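Peptidase S15/CocE/NonD (Thaumarchaeota archaeon SCGC AB-539-E09, PDB 4PF1) is an alpha/beta-hydrolase-fold serine peptidase of the S15 family that acts as an aminopeptidase, probably removing residues from the N-terminal end of peptide substrates. Local coordinates at residues A[104-107]-A[108-111]; A[138-141]-A[142-146]; A[454-457]-A[458-461]. All coordinates share one frame; numbering follows the deposited sequence.

Contact 1: residues A[104-107]-A[108-111]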
# COMPACT_ATOMS: atom_id res chain seq x y z
N GLN A 104 4.06 36.62 7.62
CA GLN A 104 3.17 37.58 8.25
C GLN A 104 1.72 37.27 7.95
O GLN A 104 1.38 37.00 6.80
CB GLN A 104 3.52 39.01 7.79
CG GLN A 104 2.64 40.10 8.42
CD GLN A 104 2.91 41.46 7.84
OE1 GLN A 104 2.58 41.74 6.68
NE2 GLN A 104 3.48 42.34 8.65
N ASP A 105 0.86 37.34 8.98
CA ASP A 105 -0.58 37.19 8.78
C ASP A 105 -1.08 38.45 8.09
O ASP A 105 -0.80 39.56 8.55
CB ASP A 105 -1.32 36.99 10.12
CG ASP A 105 -1.14 35.64 10.80
OD1 ASP A 105 -1.14 34.61 10.08
OD2 ASP A 105 -1.09 35.61 12.05
N VAL A 106 -1.77 38.29 6.94
CA VAL A 106 -2.33 39.45 6.22
C VAL A 106 -3.41 40.10 7.10
O VAL A 106 -3.94 39.45 8.01
CB VAL A 106 -2.87 39.10 4.81
CG1 VAL A 106 -1.77 38.58 3.89
CG2 VAL A 106 -4.04 38.12 4.88
N ARG A 107 -3.73 41.37 6.83
CA ARG A 107 -4.75 42.13 7.57
C ARG A 107 -6.06 41.34 7.69
O ARG A 107 -6.53 40.76 6.71
CB ARG A 107 -4.99 43.48 6.87
CG ARG A 107 -5.86 44.47 7.65
CD ARG A 107 -6.08 45.74 6.86
NE ARG A 107 -4.88 46.59 6.83
CZ ARG A 107 -4.73 47.69 7.57
NH1 ARG A 107 -3.61 48.39 7.49
NH2 ARG A 107 -5.70 48.09 8.38
N GLY A 108 -6.58 41.29 8.91
CA GLY A 108 -7.85 40.64 9.22
C GLY A 108 -7.84 39.14 9.40
O GLY A 108 -8.90 38.54 9.62
N LYS A 109 -6.65 38.49 9.30
CA LYS A 109 -6.57 37.03 9.44
C LYS A 109 -5.73 36.59 10.63
O LYS A 109 -4.66 37.16 10.89
CB LYS A 109 -6.03 36.37 8.15
CG LYS A 109 -7.05 36.29 6.99
CD LYS A 109 -8.42 35.67 7.37
CE LYS A 109 -8.35 34.19 7.70
NZ LYS A 109 -9.56 33.74 8.44
N TYR A 110 -6.22 35.55 11.33
CA TYR A 110 -5.60 34.85 12.46
C TYR A 110 -5.07 35.81 13.55
O TYR A 110 -5.86 36.34 14.33
CB TYR A 110 -4.50 33.90 11.97
CG TYR A 110 -5.04 32.66 11.28
CD1 TYR A 110 -5.39 31.53 12.00
CD2 TYR A 110 -5.23 32.64 9.90
CE1 TYR A 110 -5.90 30.39 11.38
CE2 TYR A 110 -5.72 31.50 9.25
CZ TYR A 110 -6.05 30.38 10.00
OH TYR A 110 -6.53 29.26 9.38
N GLY A 111 -3.74 35.98 13.61
CA GLY A 111 -3.08 36.80 14.62
C GLY A 111 -3.12 38.29 14.38
O GLY A 111 -2.82 39.07 15.29

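Contact 2: residues A[138-141]-A[142-146]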
# COMPACT_ATOMS: atom_id res chain seq x y z
N TYR A 138 4.89 47.78 2.44
CA TYR A 138 5.86 48.87 2.59
C TYR A 138 6.17 49.12 4.08
O TYR A 138 7.33 49.27 4.44
CB TYR A 138 5.35 50.18 1.92
CG TYR A 138 6.36 51.31 1.98
CD1 TYR A 138 6.45 52.13 3.10
CD2 TYR A 138 7.23 51.55 0.92
CE1 TYR A 138 7.40 53.14 3.18
CE2 TYR A 138 8.17 52.57 0.98
CZ TYR A 138 8.26 53.37 2.12
OH TYR A 138 9.19 54.37 2.19
N ASP A 139 5.11 49.16 4.93
CA ASP A 139 5.25 49.41 6.37
C ASP A 139 5.92 48.21 7.07
O ASP A 139 6.65 48.40 8.04
CB ASP A 139 3.89 49.72 7.00
CG ASP A 139 3.17 50.91 6.38
OD1 ASP A 139 3.85 51.78 5.78
OD2 ASP A 139 1.92 50.98 6.48
N THR A 140 5.70 46.99 6.54
CA THR A 140 6.30 45.75 7.06
C THR A 140 7.81 45.71 6.73
O THR A 140 8.61 45.47 7.63
CB THR A 140 5.56 44.51 6.52
OG1 THR A 140 4.22 44.52 7.02
CG2 THR A 140 6.24 43.20 6.90
N ILE A 141 8.18 45.96 5.45
CA ILE A 141 9.58 45.93 5.00
C ILE A 141 10.40 47.01 5.74
O ILE A 141 11.52 46.74 6.17
CB ILE A 141 9.72 46.05 3.45
CG1 ILE A 141 9.09 44.82 2.74
CG2 ILE A 141 11.19 46.22 3.03
CD1 ILE A 141 8.98 44.94 1.19
N ASP A 142 9.81 48.22 5.91
CA ASP A 142 10.45 49.34 6.60
C ASP A 142 10.79 49.00 8.05
O ASP A 142 11.89 49.30 8.50
CB ASP A 142 9.57 50.59 6.55
CG ASP A 142 10.34 51.88 6.78
OD1 ASP A 142 11.15 52.26 5.89
OD2 ASP A 142 10.16 52.50 7.85
N TRP A 143 9.85 48.34 8.76
CA TRP A 143 10.08 47.91 10.14
C TRP A 143 11.16 46.82 10.20
O TRP A 143 12.04 46.89 11.05
CB TRP A 143 8.78 47.39 10.78
CG TRP A 143 8.89 47.16 12.26
CD1 TRP A 143 8.53 48.02 13.25
CD2 TRP A 143 9.41 45.99 12.91
NE1 TRP A 143 8.79 47.46 14.48
CE2 TRP A 143 9.35 46.22 14.30
CE3 TRP A 143 9.95 44.77 12.45
CZ2 TRP A 143 9.78 45.27 15.24
CZ3 TRP A 143 10.39 43.84 13.38
CH2 TRP A 143 10.31 44.10 14.75
N LEU A 144 11.07 45.81 9.31
CA LEU A 144 12.00 44.67 9.27
C LEU A 144 13.46 45.09 9.09
O LEU A 144 14.30 44.70 9.90
CB LEU A 144 11.60 43.67 8.16
CG LEU A 144 10.36 42.80 8.42
CD1 LEU A 144 9.88 42.14 7.14
CD2 LEU A 144 10.63 41.75 9.50
N VAL A 145 13.77 45.92 8.06
CA VAL A 145 15.15 46.36 7.77
C VAL A 145 15.70 47.31 8.87
O VAL A 145 16.91 47.42 9.02
CB VAL A 145 15.31 46.97 6.35
CG1 VAL A 145 15.04 45.94 5.27
CG2 VAL A 145 14.44 48.22 6.16
N LYS A 146 14.80 47.98 9.63
CA LYS A 146 15.18 48.90 10.70
C LYS A 146 15.33 48.20 12.06
O LYS A 146 16.08 48.69 12.90
CB LYS A 146 14.15 50.04 10.84
CG LYS A 146 14.33 51.18 9.85
CD LYS A 146 13.17 52.17 9.96
CE LYS A 146 13.44 53.47 9.24
NZ LYS A 146 13.19 53.35 7.78

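Contact 3: residues A[454-457]-A[458-461]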
# COMPACT_ATOMS: atom_id res chain seq x y z
N GLY A 454 -4.90 17.18 -6.37
CA GLY A 454 -3.66 17.65 -6.97
C GLY A 454 -3.24 16.89 -8.21
O GLY A 454 -2.43 17.38 -9.00
N GLU A 455 -3.79 15.67 -8.41
CA GLU A 455 -3.45 14.81 -9.54
C GLU A 455 -4.54 14.79 -10.63
O GLU A 455 -4.33 14.20 -11.69
CB GLU A 455 -3.21 13.35 -9.07
CG GLU A 455 -2.41 13.20 -7.78
CD GLU A 455 -2.24 11.77 -7.27
OE1 GLU A 455 -1.34 11.55 -6.43
OE2 GLU A 455 -3.01 10.88 -7.71
N TRP A 456 -5.71 15.42 -10.37
CA TRP A 456 -6.90 15.34 -11.23
C TRP A 456 -6.70 15.80 -12.68
O TRP A 456 -7.31 15.21 -13.57
CB TRP A 456 -8.10 16.03 -10.56
CG TRP A 456 -8.56 17.35 -11.11
CD1 TRP A 456 -8.38 18.57 -10.54
CD2 TRP A 456 -9.50 17.54 -12.18
NE1 TRP A 456 -9.09 19.53 -11.24
CE2 TRP A 456 -9.77 18.92 -12.26
CE3 TRP A 456 -10.10 16.68 -13.12
CZ2 TRP A 456 -10.60 19.47 -13.25
CZ3 TRP A 456 -10.92 17.22 -14.10
CH2 TRP A 456 -11.17 18.60 -14.15
N LEU A 457 -5.84 16.80 -12.95
CA LEU A 457 -5.66 17.28 -14.32
C LEU A 457 -4.92 16.28 -15.25
O LEU A 457 -4.90 16.50 -16.46
CB LEU A 457 -4.99 18.66 -14.37
CG LEU A 457 -5.90 19.85 -13.98
CD1 LEU A 457 -5.18 21.15 -14.16
CD2 LEU A 457 -7.20 19.86 -14.80
N VAL A 458 -4.37 15.17 -14.70
CA VAL A 458 -3.74 14.13 -15.51
C VAL A 458 -4.57 12.82 -15.44
O VAL A 458 -4.09 11.76 -15.86
CB VAL A 458 -2.22 13.90 -15.21
CG1 VAL A 458 -1.41 15.16 -15.49
CG2 VAL A 458 -1.99 13.41 -13.78
N ASP A 459 -5.83 12.91 -14.96
CA ASP A 459 -6.75 11.77 -14.84
C ASP A 459 -6.98 11.07 -16.18
O ASP A 459 -7.00 11.72 -17.23
CB ASP A 459 -8.12 12.25 -14.32
CG ASP A 459 -8.34 12.15 -12.82
OD1 ASP A 459 -7.38 11.82 -12.09
OD2 ASP A 459 -9.48 12.40 -12.37
N ASP A 460 -7.21 9.75 -16.13
CA ASP A 460 -7.58 8.95 -17.29
C ASP A 460 -8.99 9.35 -17.70
O ASP A 460 -9.89 9.40 -16.86
CB ASP A 460 -7.48 7.44 -16.95
CG ASP A 460 -7.91 6.49 -18.06
OD1 ASP A 460 -7.75 6.85 -19.25
OD2 ASP A 460 -8.34 5.37 -17.74
N GLN A 461 -9.16 9.76 -18.96
CA GLN A 461 -10.44 10.23 -19.46
C GLN A 461 -11.22 9.11 -20.19
O GLN A 461 -12.19 9.40 -20.90
CB GLN A 461 -10.25 11.47 -20.36
CG GLN A 461 -9.71 12.71 -19.61
CD GLN A 461 -10.56 13.11 -18.42
OE1 GLN A 461 -11.69 13.57 -18.56
NE2 GLN A 461 -10.02 12.94 -17.21
O HOH W 1 -4.86 11.59 -11.75

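Contact 1: residues A[104-107]-A[108-111]
D105 lays its carboxylate against Y110 CB and the backbone N-H of G111, just past the end of strand 100-105. CG stands anti to the carbonyl carbon (chi1 -72°), which sends the group across the turn to the returning chain. There OD2 receives the N-H of G111 at 3.1 Å; the amide comes from above the carboxylate plane, and the bond is bent. On the way D105 CB passes 3.4 Å from K109 O, and Y110 CB sits 3.8 Å from D105 OD2. The side chains of D105 and Y110 cross at about a right angle, the Y110 ring leading off elsewhere. OD2 is also bonded by N48 ND2 and OD1 by the amide of A71, so both oxygens of this buried acid have donors.

Between these ends the chain reverses in a type II beta turn from V106 to K109, closed by K109 N to V106 O at 3.2 Å. G108 takes the third position with positive phi (81°), a conformation that favours glycine. The V106 and K109 side chains, at the two ends of the turn, lie side by side and point the same way, V106 CG2 4.1 Å from K109 CG. K109 then bends at chi2 and chi3 and carries NZ to R218 O, Q214 O and N220 OD1, whereas R107 leads away to salt bridges with D43 and D136. With a carboxylate accepting backbone and side-chain N-H groups, and two diverging cationic side chains, D105, R107 and K109 each have partners of their own in this largely buried setting.

Contact 2: residues A[138-141]-A[142-146]
D142 N, 3.1 Å from Y138 O, makes the first of four successive i to i+4 bonds in the alpha-helix 133-147. The next three rungs are W143 N to D139 O, L144 N to T140 O and V145 N to I141 O; the last is the straightest, with an N-H...O angle of 175°. The acceptors at Y138, D139, T140 and I141 are thus each taken by an amide one turn on.

The acidic side chains and T140 OG1 have partners as well. D142 holds CG anti to its amide nitrogen (chi1 -159°), where OD1 meets K146 NZ in a salt bridge of 3.0 Å, the ammonium lying above the carboxylate plane, while NZ to OD2 is weak. H175 NE2 is a further partner of D142 OD1. D139 pairs with R42, and T140 OG1 bonds to the carbonyl of D136.

I141 and V145 touch V155 of strand 154-160, and W143 and L144 meet I51 of strand 46-54, so the helix packs on the central sheet of the alpha/beta-hydrolase fold. The side chains of T140 and L144 lie side by side and point the same way, and T140 CG2 touches L144 CD1 at 3.8 Å.

Contact 3: residues A[454-457]-A[458-461]
D459 folds its side chain back over the backbone of W456, CB lying 3.2 Å from W456 O and OD1 3.7 Å from W456 CA. D459 N bonds to the same carbonyl at 3.1 Å, its donor well above the carbonyl plane. One residue earlier V458 N reaches E455 O at 3.2 Å, and V458 CG2, set between its backbone N and carbonyl carbon, packs against that oxygen. A water donates to both E455 O (2.7 Å) and D459 OD1 (2.6 Å), bridging the start of the turn to the carboxylate.

OD2 sits at the edge of the W456 ring, near its plane, and forms a salt bridge with R439. With D459 replaced by an alanine, R439 would probably lose this charged mate and the water one of its two acceptors. L457 CD2 lies 3.7 Å above one face of the indole, toward its rim, while Y438 and W580 meet W456 edge-to-face. Farther out, L457 touches I299 and M527, and Q461, whose NE2 bonds weakly to D459 O, occupies the N-cap position of helix 462-465. Two successive i to i+3 bonds make this a short 3-10 turn, within the C-terminal non-catalytic domain of an S15-family peptidase.

Overall arrangement
From the N terminus the chain meets contact 1 first, where a turn reverses it at the end of strand 100-105. It then runs through a loop into helix 133-147, whose middle and later turns form contact 2. These two touch through Q104 NE2 and T140 OG1, a probable hydrogen bond of 2.8 Å that ties the strand to the helix following it. Contact 3 comes much later, in the loop between strand 425-430 and helix 462-465. The three follow in series, none nesting or crossing. Contact 3 lies across the chain's centre from the others, its centre about 34 Å from that of contact 1, in the C-terminal non-catalytic domain, whereas contacts 1 and 2 belong to the S15 peptidase domain.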